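Local coordinates for response regulator ChrA (Corynebacterium diphtheriae, PDB 4YN8), which serves as the response regulator of a haem-sensing two-component system and probably binds DNA through a LuxR-type helix-turn-helix domain to regulate transcription, at residues V17-I31 against K103-V115. The protein carries 1 engineered substitution. Residues are numbered along the deposited sequence; the frame is centred on the assembly and turned at random.
With MG (magnesium ion), chain I; SO4 (sulfate ion), chain E; SO4 (sulfate ion), chain C; SO4 (sulfate ion), chain B.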
loop_
_atom_site.group_PDB
_atom_site.type_symbol
_atom_site.label_atom_id
_atom_site.label_comp_id
_atom_site.label_asym_id
_atom_site.label_seq_id
_atom_site.Cartn_x
_atom_site.Cartn_y
_atom_site.Cartn_z
ATOM N N VAL A 17 -2.069 -1.335 -20.770
ATOM C CA VAL A 17 -1.996 -0.068 -20.022
ATOM C C VAL A 17 -0.704 0.693 -20.358
ATOM O O VAL A 17 -0.716 1.911 -20.554
ATOM C CB VAL A 17 -2.073 -0.364 -18.529
ATOM C CG1 VAL A 17 -1.930 0.919 -17.679
ATOM C CG2 VAL A 17 -3.346 -1.142 -18.201
ATOM N N ARG A 18 0.416 -0.026 -20.412
ATOM C CA ARG A 18 1.703 0.587 -20.717
ATOM C C ARG A 18 1.684 1.348 -22.058
ATOM O O ARG A 18 2.199 2.455 -22.181
ATOM C CB ARG A 18 2.825 -0.459 -20.679
ATOM C CG ARG A 18 4.210 0.193 -20.556
ATOM C CD ARG A 18 5.311 -0.827 -20.374
ATOM N NE ARG A 18 5.515 -1.612 -21.583
ATOM C CZ ARG A 18 5.385 -2.918 -21.724
ATOM N NH1 ARG A 18 5.086 -3.737 -20.741
ATOM N NH2 ARG A 18 5.600 -3.431 -22.936
ATOM N N ALA A 19 1.027 0.767 -23.061
ATOM C CA ALA A 19 0.959 1.394 -24.380
ATOM C C ALA A 19 0.206 2.716 -24.335
ATOM O O ALA A 19 0.577 3.658 -25.033
ATOM C CB ALA A 19 0.330 0.426 -25.401
ATOM N N GLY A 20 -0.818 2.804 -23.506
ATOM C CA GLY A 20 -1.605 4.062 -23.401
ATOM C C GLY A 20 -0.739 5.146 -22.775
ATOM O O GLY A 20 -0.748 6.318 -23.184
ATOM N N LEU A 21 0.022 4.741 -21.757
ATOM C CA LEU A 21 0.894 5.690 -21.032
ATOM C C LEU A 21 2.038 6.151 -21.921
ATOM O O LEU A 21 2.407 7.317 -21.923
ATOM C CB LEU A 21 1.445 5.030 -19.759
ATOM C CG LEU A 21 0.418 4.840 -18.622
ATOM C CD1 LEU A 21 0.975 3.963 -17.529
ATOM C CD2 LEU A 21 -0.029 6.169 -18.035
ATOM N N ARG A 22 2.561 5.228 -22.707
ATOM C CA ARG A 22 3.627 5.549 -23.655
ATOM C C ARG A 22 3.138 6.580 -24.656
ATOM O O ARG A 22 3.849 7.537 -24.954
ATOM C CB ARG A 22 4.123 4.320 -24.426
ATOM C CG ARG A 22 5.276 4.686 -25.381
ATOM C CD ARG A 22 5.214 4.005 -26.740
ATOM N NE ARG A 22 4.003 4.311 -27.497
ATOM C CZ ARG A 22 3.871 5.230 -28.459
ATOM N NH1 ARG A 22 4.872 6.037 -28.832
ATOM N NH2 ARG A 22 2.680 5.354 -29.030
ATOM N N SER A 23 1.943 6.366 -25.186
ATOM C CA SER A 23 1.413 7.280 -26.195
ATOM C C SER A 23 1.275 8.681 -25.614
ATOM O O SER A 23 1.681 9.664 -26.242
ATOM C CB SER A 23 0.077 6.753 -26.719
ATOM O OG SER A 23 0.335 5.657 -27.562
ATOM N N ILE A 24 0.776 8.769 -24.382
ATOM C CA ILE A 24 0.654 10.056 -23.722
ATOM C C ILE A 24 2.006 10.714 -23.485
ATOM O O ILE A 24 2.213 11.907 -23.775
ATOM C CB ILE A 24 -0.081 9.949 -22.392
ATOM C CG1 ILE A 24 -1.533 9.527 -22.600
ATOM C CG2 ILE A 24 -0.025 11.289 -21.690
ATOM C CD1 ILE A 24 -2.186 8.991 -21.350
ATOM N N LEU A 25 2.940 9.981 -22.901
ATOM C CA LEU A 25 4.247 10.549 -22.647
ATOM C C LEU A 25 4.945 11.055 -23.917
ATOM O O LEU A 25 5.490 12.185 -23.935
ATOM C CB LEU A 25 5.140 9.528 -21.910
ATOM C CG LEU A 25 4.707 9.205 -20.468
ATOM C CD1 LEU A 25 5.310 7.911 -19.983
ATOM C CD2 LEU A 25 5.060 10.334 -19.519
ATOM N N ASP A 26 4.921 10.214 -24.962
ATOM C CA ASP A 26 5.615 10.536 -26.230
ATOM C C ASP A 26 4.932 11.705 -26.927
ATOM O O ASP A 26 5.597 12.454 -27.676
ATOM C CB ASP A 26 5.664 9.308 -27.142
ATOM C CG ASP A 26 6.892 8.445 -26.921
ATOM O OD1 ASP A 26 8.001 8.934 -26.522
ATOM O OD2 ASP A 26 6.766 7.245 -27.230
ATOM N N SER A 27 3.653 11.938 -26.618
ATOM C CA SER A 27 2.936 13.040 -27.252
ATOM C C SER A 27 3.464 14.422 -26.861
ATOM O O SER A 27 3.168 15.392 -27.581
ATOM C CB SER A 27 1.432 12.968 -27.009
ATOM O OG SER A 27 1.109 13.400 -25.717
ATOM N N PHE A 28 4.168 14.556 -25.729
ATOM C CA PHE A 28 4.814 15.796 -25.356
ATOM C C PHE A 28 6.143 16.019 -26.038
ATOM O O PHE A 28 6.987 15.149 -26.066
ATOM C CB PHE A 28 4.956 15.927 -23.842
ATOM C CG PHE A 28 3.626 15.994 -23.148
ATOM C CD1 PHE A 28 2.933 17.198 -23.055
ATOM C CD2 PHE A 28 3.043 14.844 -22.631
ATOM C CE1 PHE A 28 1.669 17.246 -22.467
ATOM C CE2 PHE A 28 1.789 14.892 -22.027
ATOM C CZ PHE A 28 1.115 16.100 -21.947
ATOM N N ASP A 29 6.352 17.223 -26.557
ATOM C CA ASP A 29 7.582 17.557 -27.293
ATOM C C ASP A 29 8.863 17.439 -26.478
ATOM O O ASP A 29 9.968 17.379 -27.037
ATOM C CB ASP A 29 7.496 18.990 -27.844
ATOM C CG ASP A 29 6.413 19.148 -28.898
ATOM O OD1 ASP A 29 6.138 18.173 -29.625
ATOM O OD2 ASP A 29 5.835 20.257 -29.005
ATOM N N ASP A 30 8.745 17.421 -25.144
ATOM C CA ASP A 30 9.880 17.422 -24.246
ATOM C C ASP A 30 10.090 16.133 -23.458
ATOM O O ASP A 30 10.896 16.124 -22.534
ATOM C CB ASP A 30 9.849 18.611 -23.281
ATOM C CG ASP A 30 8.588 18.690 -22.453
ATOM O OD1 ASP A 30 7.576 18.016 -22.808
ATOM O OD2 ASP A 30 8.597 19.462 -21.456
ATOM N N ILE A 31 9.353 15.107 -23.850
ATOM C CA ILE A 31 9.454 13.784 -23.280
ATOM C C ILE A 31 9.561 12.728 -24.349
ATOM O O ILE A 31 8.742 12.658 -25.293
ATOM C CB ILE A 31 8.249 13.484 -22.347
ATOM C CG1 ILE A 31 8.168 14.518 -21.225
ATOM C CG2 ILE A 31 8.356 12.027 -21.803
ATOM C CD1 ILE A 31 6.917 14.435 -20.366
ATOM N N LYS A 103 -2.664 7.162 -12.579
ATOM C CA LYS A 103 -2.535 6.891 -14.037
ATOM C C LYS A 103 -3.547 7.587 -14.906
ATOM O O LYS A 103 -3.251 7.841 -16.071
ATOM C CB LYS A 103 -2.620 5.411 -14.344
ATOM C CG LYS A 103 -1.476 4.603 -13.803
ATOM C CD LYS A 103 -1.591 3.107 -14.095
ATOM C CE LYS A 103 -0.424 2.378 -13.472
ATOM N NZ LYS A 103 -0.782 0.985 -13.317
ATOM N N ASP A 104 -4.688 7.934 -14.336
ATOM C CA ASP A 104 -5.702 8.706 -15.069
ATOM C C ASP A 104 -5.772 10.191 -14.701
ATOM O O ASP A 104 -6.759 10.865 -14.956
ATOM C CB ASP A 104 -7.043 8.020 -14.896
ATOM C CG ASP A 104 -7.525 8.008 -13.445
ATOM O OD1 ASP A 104 -6.841 8.531 -12.513
ATOM O OD2 ASP A 104 -8.651 7.469 -13.240
ATOM N N ALA A 105 -4.698 10.743 -14.159
ATOM C CA ALA A 105 -4.551 12.152 -13.998
ATOM C C ALA A 105 -4.644 12.850 -15.366
ATOM O O ALA A 105 -4.434 12.244 -16.395
ATOM C CB ALA A 105 -3.220 12.512 -13.357
ATOM N N PRO A 106 -4.946 14.119 -15.360
ATOM C CA PRO A 106 -4.868 14.908 -16.609
ATOM C C PRO A 106 -3.502 14.739 -17.296
ATOM O O PRO A 106 -2.453 14.686 -16.607
ATOM C CB PRO A 106 -5.042 16.337 -16.107
ATOM C CG PRO A 106 -5.820 16.201 -14.831
ATOM C CD PRO A 106 -5.249 14.978 -14.197
ATOM N N GLU A 107 -3.482 14.673 -18.614
ATOM C CA GLU A 107 -2.176 14.488 -19.314
ATOM C C GLU A 107 -1.163 15.547 -18.950
ATOM O O GLU A 107 0.029 15.255 -18.802
ATOM C CB GLU A 107 -2.357 14.403 -20.827
ATOM C CG GLU A 107 -3.278 13.222 -21.185
ATOM C CD GLU A 107 -3.385 12.938 -22.660
ATOM O OE1 GLU A 107 -2.718 13.623 -23.428
ATOM O OE2 GLU A 107 -4.169 12.036 -23.041
ATOM N N SER A 108 -1.617 16.789 -18.771
ATOM C CA SER A 108 -0.734 17.872 -18.402
ATOM C C SER A 108 -0.062 17.613 -17.038
ATOM O O SER A 108 1.068 18.057 -16.769
ATOM C CB SER A 108 -1.505 19.205 -18.360
ATOM O OG SER A 108 -2.565 19.139 -17.401
ATOM N N ALA A 109 -0.808 16.994 -16.166
ATOM C CA ALA A 109 -0.296 16.616 -14.824
ATOM C C ALA A 109 0.753 15.520 -14.912
ATOM O O ALA A 109 1.746 15.554 -14.163
ATOM C CB ALA A 109 -1.422 16.200 -13.888
ATOM N N LEU A 110 0.585 14.590 -15.826
ATOM C CA LEU A 110 1.617 13.578 -16.051
ATOM C C LEU A 110 2.885 14.250 -16.607
ATOM O O LEU A 110 3.963 13.984 -16.138
ATOM C CB LEU A 110 1.149 12.487 -17.000
ATOM C CG LEU A 110 2.193 11.442 -17.337
ATOM C CD1 LEU A 110 2.751 10.789 -16.068
ATOM C CD2 LEU A 110 1.535 10.399 -18.205
ATOM N N HIS A 111 2.732 15.154 -17.582
ATOM C CA HIS A 111 3.867 15.907 -18.093
ATOM C C HIS A 111 4.574 16.650 -16.991
ATOM O O HIS A 111 5.794 16.574 -16.834
ATOM C CB HIS A 111 3.398 16.900 -19.189
ATOM C CG HIS A 111 4.422 17.926 -19.520
ATOM N ND1 HIS A 111 4.564 19.094 -18.783
ATOM C CD2 HIS A 111 5.393 17.955 -20.462
ATOM C CE1 HIS A 111 5.599 19.776 -19.247
ATOM N NE2 HIS A 111 6.093 19.120 -20.283
ATOM N N ASP A 112 3.813 17.400 -16.186
ATOM C CA ASP A 112 4.403 18.172 -15.144
ATOM C C ASP A 112 5.102 17.316 -14.080
ATOM O O ASP A 112 6.147 17.748 -13.526
ATOM C CB ASP A 112 3.332 19.026 -14.474
ATOM C CG ASP A 112 2.834 20.160 -15.400
ATOM O OD1 ASP A 112 3.323 20.308 -16.564
ATOM O OD2 ASP A 112 1.882 20.898 -14.970
ATOM N N ALA A 113 4.513 16.156 -13.784
ATOM C CA ALA A 113 5.140 15.179 -12.848
ATOM C C ALA A 113 6.467 14.624 -13.372
ATOM O O ALA A 113 7.447 14.508 -12.628
ATOM C CB ALA A 113 4.196 14.050 -12.506
ATOM N N VAL A 114 6.524 14.345 -14.665
ATOM C CA VAL A 114 7.802 13.935 -15.258
ATOM C C VAL A 114 8.851 15.025 -15.185
ATOM O O VAL A 114 10.024 14.798 -14.785
ATOM C CB VAL A 114 7.620 13.420 -16.685
ATOM C CG1 VAL A 114 8.961 13.155 -17.333
ATOM C CG2 VAL A 114 6.759 12.141 -16.676
ATOM N N VAL A 115 8.481 16.235 -15.517
ATOM C CA VAL A 115 9.438 17.310 -15.419
ATOM C C VAL A 115 9.908 17.554 -14.007
ATOM O O VAL A 115 11.099 17.737 -13.749
ATOM C CB VAL A 115 8.843 18.628 -16.027
ATOM C CG1 VAL A 115 9.759 19.799 -15.708
ATOM C CG2 VAL A 115 8.616 18.489 -17.534
HETATM MG MG MG I . 7.966 13.325 -27.373
HETATM S S SO4 E . -5.574 17.155 -20.207
HETATM O O1 SO4 E . -5.838 15.674 -19.899
HETATM O O2 SO4 E . -6.087 17.385 -21.605
HETATM O O3 SO4 E . -4.141 17.613 -20.176
HETATM O O4 SO4 E . -6.194 18.176 -19.305
HETATM S S SO4 C . 5.345 -7.198 -22.529
HETATM O O1 SO4 C . 4.500 -8.364 -22.826
HETATM O O2 SO4 C . 4.901 -6.615 -21.207
HETATM O O3 SO4 C . 6.745 -7.655 -22.393
HETATM O O4 SO4 C . 5.233 -6.217 -23.642
HETATM S S SO4 B . -0.733 -0.335 -9.787
HETATM O O1 SO4 B . -1.727 0.310 -10.664
HETATM O O2 SO4 B . -1.432 -1.003 -8.687
HETATM O O3 SO4 B . 0.147 -1.362 -10.400
HETATM O O4 SO4 B . 0.209 0.721 -9.200
HETATM O O HOH W 1 -1.614 12.595 -25.651
HETATM O O HOH W 2 10.218 14.337 -27.415
HETATM O O HOH W 3 7.607 14.284 -29.390
#
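In the receiver domain of ChrA, the first and last helices of a CheY-like fold pack together on one face of the parallel sheet, and Phe28, in the loop following helix 17-26, lies against His111 of helix 107-115. The CB of His111 sits over the middle of the Phe28 ring, 3.6 Å from its centroid, a CH-pi contact; the two rings themselves meet obliquely, planes 43° apart. With CG anti to the backbone N (chi1 166°), the imidazole swings past Phe28 to Asp30, where NE2 donates to OD2 at 2.8 Å, on the syn lone pair and close to the ring plane. Within its own helix, His111 ND1 donates a hydrogen bond to Asp112 OD1 at 2.8 Å. Two carboxylates thus fix the ring's rotation and would be expected to favour a protonated imidazole.

Beneath this polar cluster the packing is aliphatic. Leu25 crosses Leu110 at about a right angle, CD2 to CD2 3.8 Å, while Ile31 CD1 reaches tip to tip toward Val114 CG1. Ile24 packs on the aliphatic part of Glu107, CG2 to CG 3.8 Å, and a water joins Glu107 OE1 to Ser27 OG. Magnesium, bound by the backbone oxygens of Asp26, Phe28 and Ile31 and by two waters, ties Asp26 to the type I turn from Phe28 to Ile31. The axes of 17-26 and 107-115 cross at -75°, 10.1 Å apart at their closest. At the far end, the extended Lys103 runs past Val17 and Leu21, its NZ hydrogen-bonding Asp54, a ligand of another magnesium, and a sulfate oxygen. Asp54 is probably the phosphoacceptor and Lys103 the characteristic receiver lysine, the sulfate being consistent with a phosphoryl position.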